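Local coordinates for protein RNA-dependent RNA Polymerase (Bombyx mori cytoplasmic polyhedrosis virus, PDB 6TZ0) that transcribes the double-stranded RNA genome of a cypovirus conservatively into plus strands and probably also makes the complementary minus strands, at residues A[257-262]-A[294-299]; A[848-851]-A[857-860]; A[112-117]-A[121-126]. All coordinates share one frame; numbering follows the deposited sequence.

Contact 1 of 3, residues A[257-262]-A[294-299]; sequences YQEALH and STFISL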
loop_
_atom_site.group_PDB
_atom_site.type_symbol
_atom_site.label_atom_id
_atom_site.label_comp_id
_atom_site.label_asym_id
_atom_site.label_seq_id
_atom_site.Cartn_x
_atom_site.Cartn_y
_atom_site.Cartn_z
ATOM N N TYR A 257 10.339 -30.506 6.201
ATOM C CA TYR A 257 10.158 -31.218 4.939
ATOM C C TYR A 257 11.455 -31.339 4.168
ATOM O O TYR A 257 11.609 -32.271 3.377
ATOM C CB TYR A 257 9.097 -30.534 4.074
ATOM C CG TYR A 257 9.528 -29.249 3.404
ATOM C CD1 TYR A 257 9.511 -28.048 4.093
ATOM C CD2 TYR A 257 9.889 -29.228 2.059
ATOM C CE1 TYR A 257 9.884 -26.875 3.481
ATOM C CE2 TYR A 257 10.265 -28.058 1.443
ATOM C CZ TYR A 257 10.259 -26.885 2.159
ATOM O OH TYR A 257 10.627 -25.712 1.547
ATOM N N GLN A 258 12.398 -30.435 4.414
ATOM C CA GLN A 258 13.701 -30.517 3.778
ATOM C C GLN A 258 14.487 -31.713 4.301
ATOM O O GLN A 258 15.116 -32.437 3.522
ATOM C CB GLN A 258 14.443 -29.207 4.011
ATOM C CG GLN A 258 15.688 -29.011 3.209
ATOM C CD GLN A 258 16.243 -27.630 3.402
ATOM O OE1 GLN A 258 15.746 -26.865 4.220
ATOM N NE2 GLN A 258 17.250 -27.285 2.629
ATOM N N GLU A 259 14.409 -31.974 5.607
ATOM C CA GLU A 259 15.030 -33.168 6.170
ATOM C C GLU A 259 14.325 -34.440 5.723
ATOM O O GLU A 259 14.982 -35.461 5.479
ATOM C CB GLU A 259 15.039 -33.079 7.692
ATOM C CG GLU A 259 15.745 -34.221 8.377
ATOM C CD GLU A 259 15.732 -34.082 9.875
ATOM O OE1 GLU A 259 15.190 -33.074 10.368
ATOM O OE2 GLU A 259 16.253 -34.983 10.561
ATOM N N ALA A 260 12.996 -34.393 5.605
ATOM C CA ALA A 260 12.255 -35.552 5.113
ATOM C C ALA A 260 12.635 -35.889 3.674
ATOM O O ALA A 260 12.877 -37.057 3.342
ATOM C CB ALA A 260 10.756 -35.299 5.221
ATOM N N LEU A 261 12.732 -34.871 2.823
ATOM C CA LEU A 261 13.093 -35.073 1.430
ATOM C C LEU A 261 14.560 -35.453 1.280
ATOM O O LEU A 261 14.919 -36.137 0.318
ATOM C CB LEU A 261 12.771 -33.806 0.645
ATOM C CG LEU A 261 12.709 -33.846 -0.876
ATOM C CD1 LEU A 261 11.534 -34.689 -1.335
ATOM C CD2 LEU A 261 12.572 -32.442 -1.376
ATOM N N HIS A 262 15.411 -35.021 2.216
ATOM C CA HIS A 262 16.772 -35.541 2.301
ATOM C C HIS A 262 16.783 -37.038 2.576
ATOM O O HIS A 262 17.484 -37.798 1.901
ATOM C CB HIS A 262 17.545 -34.804 3.388
ATOM C CG HIS A 262 18.859 -35.433 3.725
ATOM N ND1 HIS A 262 19.954 -35.366 2.895
ATOM C CD2 HIS A 262 19.251 -36.147 4.805
ATOM C CE1 HIS A 262 20.965 -36.010 3.447
ATOM N NE2 HIS A 262 20.564 -36.491 4.608
ATOM N N SER A 294 23.676 -29.441 8.750
ATOM C CA SER A 294 24.043 -28.939 10.065
ATOM C C SER A 294 22.891 -28.202 10.734
ATOM O O SER A 294 22.842 -28.125 11.966
ATOM C CB SER A 294 25.261 -28.028 9.953
ATOM O OG SER A 294 24.955 -26.878 9.190
ATOM N N THR A 295 21.958 -27.665 9.946
ATOM C CA THR A 295 20.790 -26.991 10.501
ATOM C C THR A 295 19.775 -27.972 11.071
ATOM O O THR A 295 18.924 -27.576 11.885
ATOM C CB THR A 295 20.131 -26.137 9.423
ATOM O OG1 THR A 295 19.664 -26.982 8.366
ATOM C CG2 THR A 295 21.132 -25.169 8.846
ATOM N N PHE A 296 19.865 -29.243 10.669
ATOM C CA PHE A 296 18.893 -30.242 11.089
ATOM C C PHE A 296 18.984 -30.519 12.582
ATOM O O PHE A 296 17.970 -30.822 13.203
ATOM C CB PHE A 296 19.080 -31.544 10.304
ATOM C CG PHE A 296 18.727 -31.451 8.837
ATOM C CD1 PHE A 296 18.025 -30.369 8.329
ATOM C CD2 PHE A 296 19.088 -32.467 7.970
ATOM C CE1 PHE A 296 17.712 -30.293 6.988
ATOM C CE2 PHE A 296 18.771 -32.398 6.630
ATOM C CZ PHE A 296 18.089 -31.305 6.140
ATOM N N ILE A 297 20.171 -30.367 13.174
ATOM C CA ILE A 297 20.351 -30.610 14.605
ATOM C C ILE A 297 19.589 -29.579 15.430
ATOM O O ILE A 297 18.852 -29.924 16.369
ATOM C CB ILE A 297 21.851 -30.610 14.949
ATOM C CG1 ILE A 297 22.537 -31.811 14.304
ATOM C CG2 ILE A 297 22.075 -30.591 16.445
ATOM C CD1 ILE A 297 24.032 -31.763 14.376
ATOM N N SER A 298 19.744 -28.302 15.078
ATOM C CA SER A 298 19.038 -27.235 15.769
ATOM C C SER A 298 17.535 -27.336 15.555
ATOM O O SER A 298 16.759 -27.106 16.490
ATOM C CB SER A 298 19.561 -25.882 15.297
ATOM O OG SER A 298 18.863 -24.824 15.922
ATOM N N LEU A 299 17.109 -27.728 14.349
ATOM C CA LEU A 299 15.675 -27.885 14.105
ATOM C C LEU A 299 15.082 -29.064 14.877
ATOM O O LEU A 299 13.967 -28.957 15.395
ATOM C CB LEU A 299 15.404 -28.013 12.607
ATOM C CG LEU A 299 15.070 -26.725 11.842
ATOM C CD1 LEU A 299 16.211 -25.736 11.785
ATOM C CD2 LEU A 299 14.644 -27.081 10.438
#

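Contact 2 of 3, residues A[848-851]-A[857-860]; sequences YPFE and FTED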
loop_
_atom_site.group_PDB
_atom_site.type_symbol
_atom_site.label_atom_id
_atom_site.label_comp_id
_atom_site.label_asym_id
_atom_site.label_seq_id
_atom_site.Cartn_x
_atom_site.Cartn_y
_atom_site.Cartn_z
ATOM N N TYR A 848 -24.573 -31.176 -10.683
ATOM C CA TYR A 848 -24.604 -32.631 -10.611
ATOM C C TYR A 848 -25.497 -33.177 -11.720
ATOM O O TYR A 848 -26.209 -32.407 -12.368
ATOM C CB TYR A 848 -25.088 -33.042 -9.220
ATOM C CG TYR A 848 -24.073 -32.819 -8.131
ATOM C CD1 TYR A 848 -23.124 -33.786 -7.839
ATOM C CD2 TYR A 848 -24.049 -31.634 -7.410
ATOM C CE1 TYR A 848 -22.191 -33.590 -6.856
ATOM C CE2 TYR A 848 -23.119 -31.428 -6.418
ATOM C CZ TYR A 848 -22.193 -32.410 -6.148
ATOM O OH TYR A 848 -21.260 -32.214 -5.167
ATOM N N PRO A 849 -25.448 -34.486 -12.011
ATOM C CA PRO A 849 -26.344 -35.050 -13.041
ATOM C C PRO A 849 -27.826 -34.889 -12.734
ATOM O O PRO A 849 -28.322 -35.353 -11.709
ATOM C CB PRO A 849 -25.942 -36.526 -13.071
ATOM C CG PRO A 849 -24.548 -36.526 -12.692
ATOM C CD PRO A 849 -24.382 -35.455 -11.675
ATOM N N PHE A 850 -28.526 -34.211 -13.642
ATOM C CA PHE A 850 -29.979 -34.149 -13.647
ATOM C C PHE A 850 -30.528 -35.262 -14.522
ATOM O O PHE A 850 -29.964 -35.571 -15.572
ATOM C CB PHE A 850 -30.471 -32.800 -14.169
ATOM C CG PHE A 850 -30.264 -31.666 -13.215
ATOM C CD1 PHE A 850 -31.178 -31.422 -12.206
ATOM C CD2 PHE A 850 -29.151 -30.849 -13.320
ATOM C CE1 PHE A 850 -30.998 -30.382 -11.324
ATOM C CE2 PHE A 850 -28.959 -29.806 -12.437
ATOM C CZ PHE A 850 -29.886 -29.572 -11.438
ATOM N N GLU A 851 -31.634 -35.863 -14.093
ATOM C CA GLU A 851 -32.229 -36.941 -14.868
ATOM C C GLU A 851 -33.148 -36.372 -15.940
ATOM O O GLU A 851 -33.916 -35.441 -15.690
ATOM C CB GLU A 851 -33.005 -37.900 -13.968
ATOM C CG GLU A 851 -33.469 -39.153 -14.690
ATOM C CD GLU A 851 -34.241 -40.098 -13.803
ATOM O OE1 GLU A 851 -34.471 -39.759 -12.628
ATOM O OE2 GLU A 851 -34.614 -41.187 -14.282
ATOM N N PHE A 857 -28.864 -39.295 -17.753
ATOM C CA PHE A 857 -28.435 -38.218 -16.882
ATOM C C PHE A 857 -27.563 -37.241 -17.653
ATOM O O PHE A 857 -26.853 -37.621 -18.585
ATOM C CB PHE A 857 -27.667 -38.770 -15.679
ATOM C CG PHE A 857 -28.534 -39.482 -14.694
ATOM C CD1 PHE A 857 -29.140 -38.789 -13.664
ATOM C CD2 PHE A 857 -28.784 -40.835 -14.826
ATOM C CE1 PHE A 857 -29.950 -39.435 -12.763
ATOM C CE2 PHE A 857 -29.598 -41.488 -13.930
ATOM C CZ PHE A 857 -30.181 -40.786 -12.896
ATOM N N THR A 858 -27.625 -35.975 -17.253
ATOM C CA THR A 858 -26.660 -35.006 -17.734
ATOM C C THR A 858 -25.305 -35.247 -17.066
ATOM O O THR A 858 -25.149 -36.104 -16.196
ATOM C CB THR A 858 -27.144 -33.582 -17.470
ATOM O OG1 THR A 858 -27.244 -33.364 -16.059
ATOM C CG2 THR A 858 -28.502 -33.356 -18.105
ATOM N N GLU A 859 -24.313 -34.479 -17.480
ATOM C CA GLU A 859 -22.950 -34.731 -17.042
ATOM C C GLU A 859 -22.645 -34.046 -15.717
ATOM O O GLU A 859 -23.068 -32.914 -15.471
ATOM C CB GLU A 859 -21.976 -34.277 -18.126
ATOM C CG GLU A 859 -21.991 -35.214 -19.320
ATOM C CD GLU A 859 -21.218 -34.686 -20.497
ATOM O OE1 GLU A 859 -20.870 -33.489 -20.486
ATOM O OE2 GLU A 859 -20.948 -35.474 -21.427
ATOM N N ASP A 860 -21.923 -34.761 -14.855
ATOM C CA ASP A 860 -21.422 -34.213 -13.597
ATOM C C ASP A 860 -20.366 -33.177 -13.940
ATOM O O ASP A 860 -19.236 -33.524 -14.286
ATOM C CB ASP A 860 -20.850 -35.329 -12.728
ATOM C CG ASP A 860 -20.578 -34.891 -11.298
ATOM O OD1 ASP A 860 -20.835 -33.721 -10.948
ATOM O OD2 ASP A 860 -20.097 -35.736 -10.518
#

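Contact 3 of 3, residues A[112-117]-A[121-126]; sequences LTNTYE and KMYKLH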
loop_
_atom_site.group_PDB
_atom_site.type_symbol
_atom_site.label_atom_id
_atom_site.label_comp_id
_atom_site.label_asym_id
_atom_site.label_seq_id
_atom_site.Cartn_x
_atom_site.Cartn_y
_atom_site.Cartn_z
ATOM N N LEU A 112 -14.889 -10.930 32.911
ATOM C CA LEU A 112 -14.405 -9.599 32.571
ATOM C C LEU A 112 -15.462 -8.582 32.980
ATOM O O LEU A 112 -16.560 -8.555 32.418
ATOM C CB LEU A 112 -14.090 -9.514 31.081
ATOM C CG LEU A 112 -13.468 -8.214 30.583
ATOM C CD1 LEU A 112 -12.143 -7.973 31.262
ATOM C CD2 LEU A 112 -13.291 -8.271 29.085
ATOM N N THR A 113 -15.131 -7.750 33.966
ATOM C CA THR A 113 -16.084 -6.845 34.595
ATOM C C THR A 113 -15.572 -5.416 34.519
ATOM O O THR A 113 -14.534 -5.094 35.105
ATOM C CB THR A 113 -16.316 -7.223 36.061
ATOM O OG1 THR A 113 -15.074 -7.150 36.772
ATOM C CG2 THR A 113 -16.894 -8.629 36.187
ATOM N N ASN A 114 -16.313 -4.558 33.821
ATOM C CA ASN A 114 -16.005 -3.130 33.759
ATOM C C ASN A 114 -16.712 -2.464 34.931
ATOM O O ASN A 114 -17.806 -1.917 34.797
ATOM C CB ASN A 114 -16.444 -2.534 32.427
ATOM C CG ASN A 114 -15.690 -1.261 32.068
ATOM O OD1 ASN A 114 -15.807 -0.765 30.950
ATOM N ND2 ASN A 114 -14.888 -0.753 32.996
ATOM N N THR A 115 -16.077 -2.510 36.096
ATOM C CA THR A 115 -16.629 -1.920 37.306
ATOM C C THR A 115 -16.094 -0.524 37.578
ATOM O O THR A 115 -16.250 -0.024 38.696
ATOM C CB THR A 115 -16.336 -2.811 38.514
ATOM O OG1 THR A 115 -14.920 -2.904 38.704
ATOM C CG2 THR A 115 -16.905 -4.204 38.297
ATOM N N TYR A 116 -15.469 0.110 36.597
ATOM C CA TYR A 116 -14.816 1.391 36.806
ATOM C C TYR A 116 -15.730 2.553 36.434
ATOM O O TYR A 116 -16.658 2.423 35.633
ATOM C CB TYR A 116 -13.527 1.464 35.997
ATOM C CG TYR A 116 -12.443 0.539 36.488
ATOM C CD1 TYR A 116 -11.642 0.895 37.561
ATOM C CD2 TYR A 116 -12.210 -0.682 35.869
ATOM C CE1 TYR A 116 -10.643 0.063 38.012
ATOM C CE2 TYR A 116 -11.216 -1.525 36.317
ATOM C CZ TYR A 116 -10.436 -1.145 37.388
ATOM O OH TYR A 116 -9.441 -1.979 37.836
ATOM N N GLU A 117 -15.457 3.694 37.055
ATOM C CA GLU A 117 -16.143 4.933 36.733
ATOM C C GLU A 117 -15.774 5.369 35.317
ATOM O O GLU A 117 -14.639 5.159 34.894
ATOM C CB GLU A 117 -15.734 6.005 37.742
ATOM C CG GLU A 117 -16.449 7.334 37.644
ATOM C CD GLU A 117 -15.966 8.309 38.689
ATOM O OE1 GLU A 117 -15.038 7.949 39.442
ATOM O OE2 GLU A 117 -16.512 9.430 38.764
ATOM N N LYS A 121 -8.939 5.771 32.833
ATOM C CA LYS A 121 -8.067 4.955 31.994
ATOM C C LYS A 121 -8.444 3.480 32.063
ATOM O O LYS A 121 -8.453 2.784 31.039
ATOM C CB LYS A 121 -6.616 5.159 32.429
ATOM C CG LYS A 121 -5.575 4.520 31.533
ATOM C CD LYS A 121 -5.568 5.155 30.153
ATOM C CE LYS A 121 -5.202 6.627 30.228
ATOM N NZ LYS A 121 -3.819 6.848 30.722
ATOM N N MET A 122 -8.794 2.996 33.257
ATOM C CA MET A 122 -9.199 1.603 33.405
ATOM C C MET A 122 -10.560 1.344 32.776
ATOM O O MET A 122 -10.812 0.240 32.282
ATOM C CB MET A 122 -9.208 1.216 34.876
ATOM C CG MET A 122 -7.850 1.295 35.529
ATOM S SD MET A 122 -6.607 0.305 34.683
ATOM C CE MET A 122 -7.181 -1.351 35.028
ATOM N N TYR A 123 -11.425 2.357 32.741
ATOM C CA TYR A 123 -12.704 2.211 32.059
ATOM C C TYR A 123 -12.517 2.077 30.555
ATOM O O TYR A 123 -13.155 1.226 29.922
ATOM C CB TYR A 123 -13.601 3.398 32.378
ATOM C CG TYR A 123 -14.963 3.315 31.744
ATOM C CD1 TYR A 123 -15.937 2.481 32.266
ATOM C CD2 TYR A 123 -15.271 4.061 30.617
ATOM C CE1 TYR A 123 -17.182 2.396 31.686
ATOM C CE2 TYR A 123 -16.512 3.980 30.029
ATOM C CZ TYR A 123 -17.462 3.148 30.569
ATOM O OH TYR A 123 -18.702 3.068 29.987
ATOM N N LYS A 124 -11.642 2.910 29.974
ATOM C CA LYS A 124 -11.316 2.814 28.553
ATOM C C LYS A 124 -10.669 1.476 28.228
ATOM O O LYS A 124 -10.983 0.858 27.204
ATOM C CB LYS A 124 -10.370 3.943 28.154
ATOM C CG LYS A 124 -10.865 5.337 28.417
ATOM C CD LYS A 124 -11.964 5.742 27.483
ATOM C CE LYS A 124 -12.410 7.146 27.820
ATOM N NZ LYS A 124 -11.307 8.115 27.589
ATOM N N LEU A 125 -9.793 1.003 29.117
ATOM C CA LEU A 125 -9.100 -0.264 28.910
ATOM C C LEU A 125 -10.064 -1.444 28.926
ATOM O O LEU A 125 -9.994 -2.317 28.055
ATOM C CB LEU A 125 -8.016 -0.419 29.974
ATOM C CG LEU A 125 -6.994 -1.550 29.940
ATOM C CD1 LEU A 125 -5.708 -1.014 30.466
ATOM C CD2 LEU A 125 -7.423 -2.685 30.830
ATOM N N HIS A 126 -10.988 -1.479 29.886
ATOM C CA HIS A 126 -11.930 -2.591 29.932
ATOM C C HIS A 126 -13.018 -2.488 28.870
ATOM O O HIS A 126 -13.515 -3.524 28.415
ATOM C CB HIS A 126 -12.520 -2.708 31.331
ATOM C CG HIS A 126 -11.569 -3.288 32.329
ATOM N ND1 HIS A 126 -11.398 -4.645 32.489
ATOM C CD2 HIS A 126 -10.687 -2.698 33.169
ATOM C CE1 HIS A 126 -10.486 -4.865 33.418
ATOM N NE2 HIS A 126 -10.037 -3.699 33.846
#

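Contact 1 of 3, residues A[257-262]-A[294-299]
F296 joins two helices of the polymerase N-terminal region by laying one face of its ring against E259, a helix-to-helix contact made largely by this pair of side chains. CB of E259 stands over the middle of the ring, 3.8 Å from the centroid of F296, in a CH-pi contact almost along the ring normal. From there the glutamate runs outward over the face: its CG is 3.8 Å from CD2 of F296, and the carboxylate lies stacked near CB and CG of F296, its plane 8° from that of the ring. CG of E259 is anti to the backbone N (chi1 -176°) and the chain stays extended, which carries it across the ring. Glutamate suits the place because its methylenes cover an aromatic face while its charged end reaches further, to a salt bridge with R300, one turn beyond F296 on the same helix. The segments 257-262 and 295-299 of the two helices cross at -126°, their axes 11.0 Å apart at closest approach, a separation that a large flat side chain can bridge. The chain between them includes strands 266-272 and 278-285. At the ring edge comes H262, its CD2 4.2 Å from CE2 of F296, with the two rings turned obliquely; ND1 of this histidine accepts a hydrogen bond from the backbone N of E288, which would help set the imidazole's rotation. Beside the ring tip, CG of Q258 lies 4.4 Å from CZ of F296, while its amide makes a weak hydrogen bond to O of L715 in the palm sheet.

Contact 2 of 3, residues A[848-851]-A[857-860]
F857, P849 and T858 supply just over half of the surface shared by two extended segments that run in opposite directions. The hydroxyl of T858 does work that a backbone carbonyl usually does: F850 N donates to OG1 of T858 at 2.9 Å, and T858 N returns a bond to O of F850, also 2.9 Å and in the carbonyl plane. With chi1 at 64°, OG1 sits between the backbone N and the carbonyl carbon; threonine suits the place because its hydroxyl, close to the main chain, can accept the F850 N-H where no carbonyl of 857-860 does. P849 has no N-H to offer T858 and meets 857-860 through its ring carbons alone: its CB meets CB of F857 at 3.8 Å, and its CD lies 3.7 Å from CB of D860. The F857 ring lies across E851, whose CB is 3.6 Å from CE1 of F857 and whose CG sits over one face toward the rim; glutamate thus offers methylenes to the ring, which also meets K17 in a cation-pi contact. Beyond the proline, OD1 of D860 is 3.9 Å from CD1 of Y848, and K778 ties the two together, as salt-bridge partner of the aspartate and cation-pi partner of the tyrosine. P849 and E851 also make backbone hydrogen bonds with F18. This is an irregular, hairpin-like antiparallel pairing with a single beta bridge, E851 to F857, within the long loop between strands 827-831 and 867-868.

Contact 3 of 3, residues A[112-117]-A[121-126]
Y116 and M122 form a Met-aromatic contact where the loop 112-117 folds back over the first turns of helix 121-134, at the surface of the N-terminal region. Tyrosine offers a broad face here, and CB of M122 stands over its centre, 3.4 Å from the centroid of Y116. Methionine is flexible enough to curl round that ring: bends at chi2 (-56°) and chi3 leave SD oblique to it and bring CE to 3.7 Å from OH of Y116. H126, one turn further along the helix, meets the same tyrosine: its CD2 is 3.4 Å from CE2 of Y116, the rings nearly parallel but slid apart with little overlap. CD1 of L112 lies at the edge of the H126 ring, 3.6 Å from ND1, and L112 itself packs on L129 and M133 of the same helix. N114, the centre of an inverse gamma turn, directs its amide between two side chains, ND2 lying 3.5 Å from CD1 of Y123 and 3.5 Å from CB of H126. Loop and helix are therefore held by aromatic rings, the carbons of M122 and L112, and the N114 amide rather than by mutual hydrogen bonds, an adhesion that depends on fit more than on bond direction.

The three contacts are separate fixtures of one large polymerase chain, following one another along the sequence in the order contact 3, contact 1, contact 2. Contacts 1 and 3 both belong to the N-terminal region, yet their centres are 49 Å apart; contact 2 is as far from contact 1, and about 60 Å from contact 3, centre to centre. None touches another, the nearest atoms of contacts 1 and 2 being about 32 Å apart. Contact 1 alone comes near catalysis: the side chain of Q258 is about 12 Å from that of D547, an aspartate that binds magnesium in another structure of this protein, though no metal is bound to it here. Contacts 2 and 3 lie away from the known metal- and nucleotide-binding sites; K121 of segment 121-126 touches Viral structural protein 4.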